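Local structure of L-lactate dehydrogenase (Trichomonas vaginalis, 4UUL) at residues P148-Q159 and E263-V271. The protein is a lactate dehydrogenase of the LDH/MDH superfamily, malate dehydrogenase type 2 family, and probably interconverts a 2-keto acid and its 2-hydroxy acid with NAD as cofactor. The protein carries 1 engineered substitution. Residues are numbered along the deposited sequence; the frame is centred on the assembly and turned at random.
Sequences PENFSSLSMLDQ and EVLSMGIPV
Ser153, on strand 151-153 at one edge of the parallel Rossmann sheet, forms a single antiparallel hydrogen-bonded pair with Gly268 of strand 265-270, which belongs to a three-stranded antiparallel sheet with strand 284-291. Ser153 N donates to Gly268 O at 2.8 Å, and Gly268 N donates in return to Ser153 O. Gly268 lacks a side chain, and Ser153 OG lies 3.4 Å from Gly268 CA. Beyond this bridge the backbones part, and a water accepts from Ser155 N and donates to Ser266 O. On the first turn of helix 156-170, Gln159 reaches across with an extended chain, CG anti to the backbone N (chi1 178°). Its OE1 accepts from Ser266 OG (2.7 Å), in the carbonyl plane, and from Ser266 N (2.9 Å), 32° off it, while NE2 donates to Val264 O. The bent chain of Met156 crosses that of Leu265 at a slant, with SD 3.9 Å from Leu265 CD2. At the other end, Pro270 CB meets Pro148 CB at 3.8 Å. Ser155 OG is hydrogen-bonded to Ser286 OG, and its side chain lies near that of His186, the predicted proton acceptor, whose NE2 is hydrogen-bonded to Asp158 OD1. Three bonds fix the Gln159 amide's rotation, tying the start of this Asp158-bearing helix to strand 265-270.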
ATOM      1  N   PRO B 148      17.311  25.906   0.262  1.00 19.14           N
ATOM      2  CA  PRO B 148      17.052  25.026  -0.889  1.00 20.26           C
ATOM      3  C   PRO B 148      17.165  23.528  -0.602  1.00 19.03           C
ATOM      4  O   PRO B 148      16.405  22.731  -1.164  1.00 19.68           O
ATOM      5  CB  PRO B 148      18.069  25.528  -1.935  1.00 21.95           C
ATOM      6  CG  PRO B 148      18.272  26.991  -1.574  1.00 23.58           C
ATOM      7  CD  PRO B 148      18.245  27.015  -0.048  1.00 21.16           C
ATOM      8  N   GLU B 149      18.065  23.146   0.288  1.00 19.19           N
ATOM      9  CA  GLU B 149      18.262  21.756   0.648  0.57 21.41           C
ATOM     10  C   GLU B 149      17.027  21.110   1.291  1.00 17.72           C
ATOM     11  O   GLU B 149      16.942  19.894   1.402  1.00 19.12           O
ATOM     12  CB  GLU B 149      19.469  21.683   1.593  0.57 28.01           C
ATOM     13  CG  GLU B 149      20.833  22.004   0.942  0.57 32.27           C
ATOM     14  CD  GLU B 149      21.003  23.459   0.429  0.57 31.83           C
ATOM     15  OE1 GLU B 149      20.580  24.436   1.113  0.57 22.99           O
ATOM     16  OE2 GLU B 149      21.563  23.586  -0.691  0.57 34.71           O
ATOM     17  N   ASN B 150      16.084  21.928   1.743  1.00 16.06           N
ATOM     18  CA  ASN B 150      14.873  21.405   2.338  1.00 16.67           C
ATOM     19  C   ASN B 150      13.790  20.969   1.340  1.00 14.90           C
ATOM     20  O   ASN B 150      12.776  20.428   1.776  1.00 15.24           O
ATOM     21  CB  ASN B 150      14.240  22.427   3.293  1.00 17.15           C
ATOM     22  CG  ASN B 150      15.123  22.775   4.501  1.00 18.31           C
ATOM     23  OD1 ASN B 150      15.760  23.817   4.520  1.00 19.53           O
ATOM     24  ND2 ASN B 150      15.154  21.905   5.492  1.00 21.10           N
ATOM     25  N   PHE B 151      14.007  21.201   0.045  1.00 14.35           N
ATOM     26  CA  PHE B 151      12.930  21.042  -0.950  1.00 14.02           C
ATOM     27  C   PHE B 151      13.325  20.200  -2.129  1.00 13.71           C
ATOM     28  O   PHE B 151      14.412  20.337  -2.678  1.00 15.28           O
ATOM     29  CB  PHE B 151      12.530  22.426  -1.507  1.00 14.93           C
ATOM     30  CG  PHE B 151      11.855  23.298  -0.479  1.00 15.33           C
ATOM     31  CD1 PHE B 151      10.491  23.232  -0.277  1.00 15.66           C
ATOM     32  CD2 PHE B 151      12.588  24.157   0.311  1.00 16.93           C
ATOM     33  CE1 PHE B 151       9.874  23.994   0.697  1.00 16.28           C
ATOM     34  CE2 PHE B 151      11.975  24.943   1.317  1.00 17.50           C
ATOM     35  CZ  PHE B 151      10.617  24.858   1.491  1.00 17.45           C
ATOM     36  N   SER B 152      12.380  19.388  -2.594  1.00 12.52           N
ATOM     37  CA  SER B 152      12.529  18.694  -3.861  1.00 12.56           C
ATOM     38  C   SER B 152      11.140  18.366  -4.414  1.00 11.91           C
ATOM     39  O   SER B 152      10.165  18.463  -3.678  1.00 12.73           O
ATOM     40  CB  SER B 152      13.415  17.455  -3.730  1.00 13.64           C
ATOM     41  OG  SER B 152      12.828  16.482  -2.918  1.00 14.08           O
ATOM     42  N   SER B 153      11.107  17.960  -5.675  1.00 12.00           N
ATOM     43  CA  SER B 153       9.883  17.577  -6.329  1.00 12.13           C
ATOM     44  C   SER B 153      10.028  16.217  -6.986  1.00 10.91           C
ATOM     45  O   SER B 153      11.126  15.728  -7.242  1.00 11.74           O
ATOM     46  CB  SER B 153       9.426  18.618  -7.344  1.00 12.68           C
ATOM     47  OG  SER B 153      10.296  18.756  -8.460  1.00 13.67           O
ATOM     48  N   LEU B 154       8.895  15.526  -7.151  1.00 11.43           N
ATOM     49  CA  LEU B 154       8.867  14.138  -7.554  1.00 11.61           C
ATOM     50  C   LEU B 154       8.869  13.933  -9.065  1.00 12.62           C
ATOM     51  O   LEU B 154       7.851  14.171  -9.701  1.00 15.44           O
ATOM     52  CB  LEU B 154       7.609  13.466  -6.954  1.00 12.08           C
ATOM     53  CG  LEU B 154       7.541  11.969  -7.152  1.00 12.55           C
ATOM     54  CD1 LEU B 154       8.663  11.262  -6.432  1.00 12.74           C
ATOM     55  CD2 LEU B 154       6.234  11.415  -6.690  1.00 15.43           C
ATOM     56  N   SER B 155       9.934  13.366  -9.592  1.00 11.72           N
ATOM     57  CA  SER B 155      10.009  12.951 -10.996  1.00 12.59           C
ATOM     58  C   SER B 155      10.204  11.421 -11.115  1.00 12.88           C
ATOM     59  O   SER B 155      10.176  10.909 -12.229  1.00 13.66           O
ATOM     60  CB  SER B 155      11.062  13.763 -11.752  1.00 17.03           C
ATOM     61  OG  SER B 155      12.259  13.650 -11.103  1.00 18.06           O
ATOM     62  N   MET B 156      10.214  10.701  -9.986  1.00 12.41           N
ATOM     63  CA  MET B 156      10.463   9.250 -10.094  1.00 13.53           C
ATOM     64  C   MET B 156       9.324   8.423 -10.702  1.00 12.45           C
ATOM     65  O   MET B 156       9.580   7.337 -11.189  1.00 14.15           O
ATOM     66  CB  MET B 156      10.843   8.637  -8.734  1.00 14.04           C
ATOM     67  CG  MET B 156      12.332   8.753  -8.454  1.00 14.47           C
ATOM     68  SD  MET B 156      13.405   7.919  -9.617  1.00 13.79           S
ATOM     69  CE  MET B 156      12.757   6.253  -9.466  1.00 15.44           C
ATOM     70  N   LEU B 157       8.085   8.907 -10.673  1.00 12.08           N
ATOM     71  CA  LEU B 157       7.036   8.191 -11.361  1.00 12.65           C
ATOM     72  C   LEU B 157       7.349   8.102 -12.843  1.00 12.13           C
ATOM     73  O   LEU B 157       7.189   7.032 -13.461  1.00 12.77           O
ATOM     74  CB  LEU B 157       5.666   8.817 -11.147  1.00 13.81           C
ATOM     75  CG  LEU B 157       4.469   8.210 -11.854  1.00 13.38           C
ATOM     76  CD1 LEU B 157       4.325   6.702 -11.555  1.00 16.31           C
ATOM     77  CD2 LEU B 157       3.220   8.964 -11.535  1.00 16.81           C
ATOM     78  N   ASP B 158       7.753   9.216 -13.428  1.00 12.09           N
ATOM     79  CA  ASP B 158       8.077   9.211 -14.840  1.00 13.00           C
ATOM     80  C   ASP B 158       9.308   8.367 -15.156  1.00 12.20           C
ATOM     81  O   ASP B 158       9.348   7.655 -16.170  1.00 13.52           O
ATOM     82  CB  ASP B 158       8.296  10.634 -15.309  1.00 15.03           C
ATOM     83  CG  ASP B 158       7.198  11.521 -14.853  1.00 19.60           C
ATOM     84  OD1 ASP B 158       7.214  12.023 -13.665  1.00 22.02           O
ATOM     85  OD2 ASP B 158       6.324  11.722 -15.715  1.00 20.15           O
ATOM     86  N   GLN B 159      10.293   8.402 -14.263  1.00 11.62           N
ATOM     87  CA  GLN B 159      11.445   7.542 -14.443  1.00 11.42           C
ATOM     88  C   GLN B 159      11.045   6.066 -14.420  1.00 12.14           C
ATOM     89  O   GLN B 159      11.477   5.287 -15.264  1.00 12.39           O
ATOM     90  CB  GLN B 159      12.533   7.820 -13.388  1.00 12.27           C
ATOM     91  CG  GLN B 159      13.694   6.877 -13.554  1.00 13.34           C
ATOM     92  CD  GLN B 159      14.886   7.195 -12.680  1.00 12.58           C
ATOM     93  OE1 GLN B 159      15.361   8.328 -12.711  1.00 13.97           O
ATOM     94  NE2 GLN B 159      15.449   6.213 -12.016  1.00 14.09           N
ATOM     95  N   GLU B 263      23.140   3.652  -8.404  1.00 23.16           N
ATOM     96  CA  GLU B 263      21.774   4.109  -8.551  1.00 20.58           C
ATOM     97  C   GLU B 263      21.682   5.595  -8.921  1.00 18.34           C
ATOM     98  O   GLU B 263      22.375   6.419  -8.343  1.00 19.82           O
ATOM     99  CB  GLU B 263      21.012   3.872  -7.263  1.00 19.97           C
ATOM    100  CG  GLU B 263      19.518   4.138  -7.352  1.00 19.51           C
ATOM    101  CD  GLU B 263      18.771   3.721  -6.092  1.00 20.27           C
ATOM    102  OE1 GLU B 263      19.329   3.872  -4.973  1.00 21.19           O
ATOM    103  OE2 GLU B 263      17.662   3.171  -6.241  1.00 22.95           O
ATOM    104  N   VAL B 264      20.854   5.885  -9.914  1.00 16.70           N
ATOM    105  CA  VAL B 264      20.642   7.222 -10.411  1.00 16.43           C
ATOM    106  C   VAL B 264      19.144   7.482 -10.385  1.00 15.05           C
ATOM    107  O   VAL B 264      18.369   6.825 -11.115  1.00 15.31           O
ATOM    108  CB  VAL B 264      21.194   7.401 -11.837  1.00 17.59           C
ATOM    109  CG1 VAL B 264      20.870   8.788 -12.360  1.00 17.66           C
ATOM    110  CG2 VAL B 264      22.719   7.196 -11.817  1.00 18.95           C
ATOM    111  N   LEU B 265      18.727   8.411  -9.508  1.00 14.91           N
ATOM    112  CA  LEU B 265      17.314   8.754  -9.380  1.00 13.47           C
ATOM    113  C   LEU B 265      17.050  10.171  -9.874  1.00 13.26           C
ATOM    114  O   LEU B 265      17.695  11.126  -9.418  1.00 14.55           O
ATOM    115  CB  LEU B 265      16.871   8.688  -7.923  1.00 14.99           C
ATOM    116  CG  LEU B 265      17.014   7.313  -7.226  1.00 15.96           C
ATOM    117  CD1 LEU B 265      16.411   7.359  -5.857  1.00 18.38           C
ATOM    118  CD2 LEU B 265      16.456   6.171  -8.042  1.00 16.89           C
ATOM    119  N   SER B 266      16.116  10.298 -10.789  1.00 12.07           N
ATOM    120  CA  SER B 266      15.702  11.623 -11.232  1.00 12.11           C
ATOM    121  C   SER B 266      14.947  12.269 -10.070  1.00 12.23           C
ATOM    122  O   SER B 266      14.069  11.649  -9.478  1.00 12.89           O
ATOM    123  CB  SER B 266      14.779  11.481 -12.432  1.00 12.75           C
ATOM    124  OG  SER B 266      15.426  10.848 -13.542  1.00 13.96           O
ATOM    125  N   MET B 267      15.349  13.492  -9.751  1.00 11.95           N
ATOM    126  CA  MET B 267      14.735  14.253  -8.702  1.00 11.81           C
ATOM    127  C   MET B 267      14.684  15.740  -9.098  1.00 11.58           C
ATOM    128  O   MET B 267      15.673  16.273  -9.601  1.00 12.31           O
ATOM    129  CB  MET B 267      15.556  14.143  -7.406  1.00 12.84           C
ATOM    130  CG  MET B 267      15.652  12.748  -6.854  1.00 13.87           C
ATOM    131  SD  MET B 267      16.707  12.682  -5.373  1.00 20.73           S
ATOM    132  CE  MET B 267      16.008  11.349  -4.520  1.00 21.54           C
ATOM    133  N   GLY B 268      13.553  16.408  -8.839  1.00 12.38           N
ATOM    134  CA  GLY B 268      13.473  17.847  -9.012  1.00 11.93           C
ATOM    135  C   GLY B 268      14.126  18.506  -7.836  1.00 12.02           C
ATOM    136  O   GLY B 268      13.713  18.290  -6.700  1.00 13.07           O
ATOM    137  N   ILE B 269      15.122  19.346  -8.101  1.00 12.52           N
ATOM    138  CA  ILE B 269      15.807  20.058  -7.024  1.00 13.40           C
ATOM    139  C   ILE B 269      15.999  21.497  -7.434  1.00 13.44           C
ATOM    140  O   ILE B 269      16.101  21.807  -8.617  1.00 13.35           O
ATOM    141  CB  ILE B 269      17.150  19.420  -6.623  1.00 13.82           C
ATOM    142  CG1 ILE B 269      18.042  19.241  -7.855  1.00 15.68           C
ATOM    143  CG2 ILE B 269      16.940  18.105  -5.922  1.00 15.81           C
ATOM    144  CD1 ILE B 269      19.497  18.944  -7.507  1.00 17.02           C
ATOM    145  N   PRO B 270      16.046  22.391  -6.441  1.00 14.04           N
ATOM    146  CA  PRO B 270      16.526  23.748  -6.747  1.00 14.82           C
ATOM    147  C   PRO B 270      17.833  23.637  -7.506  1.00 14.72           C
ATOM    148  O   PRO B 270      18.737  22.936  -7.082  1.00 16.04           O
ATOM    149  CB  PRO B 270      16.755  24.343  -5.341  1.00 16.32           C
ATOM    150  CG  PRO B 270      15.764  23.594  -4.480  1.00 16.70           C
ATOM    151  CD  PRO B 270      15.860  22.178  -5.007  1.00 16.01           C
ATOM    152  N   VAL B 271      17.954  24.345  -8.615  1.00 14.37           N
ATOM    153  CA  VAL B 271      19.124  24.156  -9.459  1.00 14.72           C
ATOM    154  C   VAL B 271      20.376  24.548  -8.710  1.00 16.68           C
ATOM    155  O   VAL B 271      20.473  25.677  -8.260  1.00 17.82           O
ATOM    156  CB  VAL B 271      19.022  24.999 -10.764  1.00 14.97           C
ATOM    157  CG1 VAL B 271      20.322  25.032 -11.506  1.00 17.27           C
ATOM    158  CG2 VAL B 271      17.898  24.476 -11.664  1.00 15.00           C
TER
HETATM  159  O   HOH W   1      11.830  12.078  -7.972  1.00 12.67           O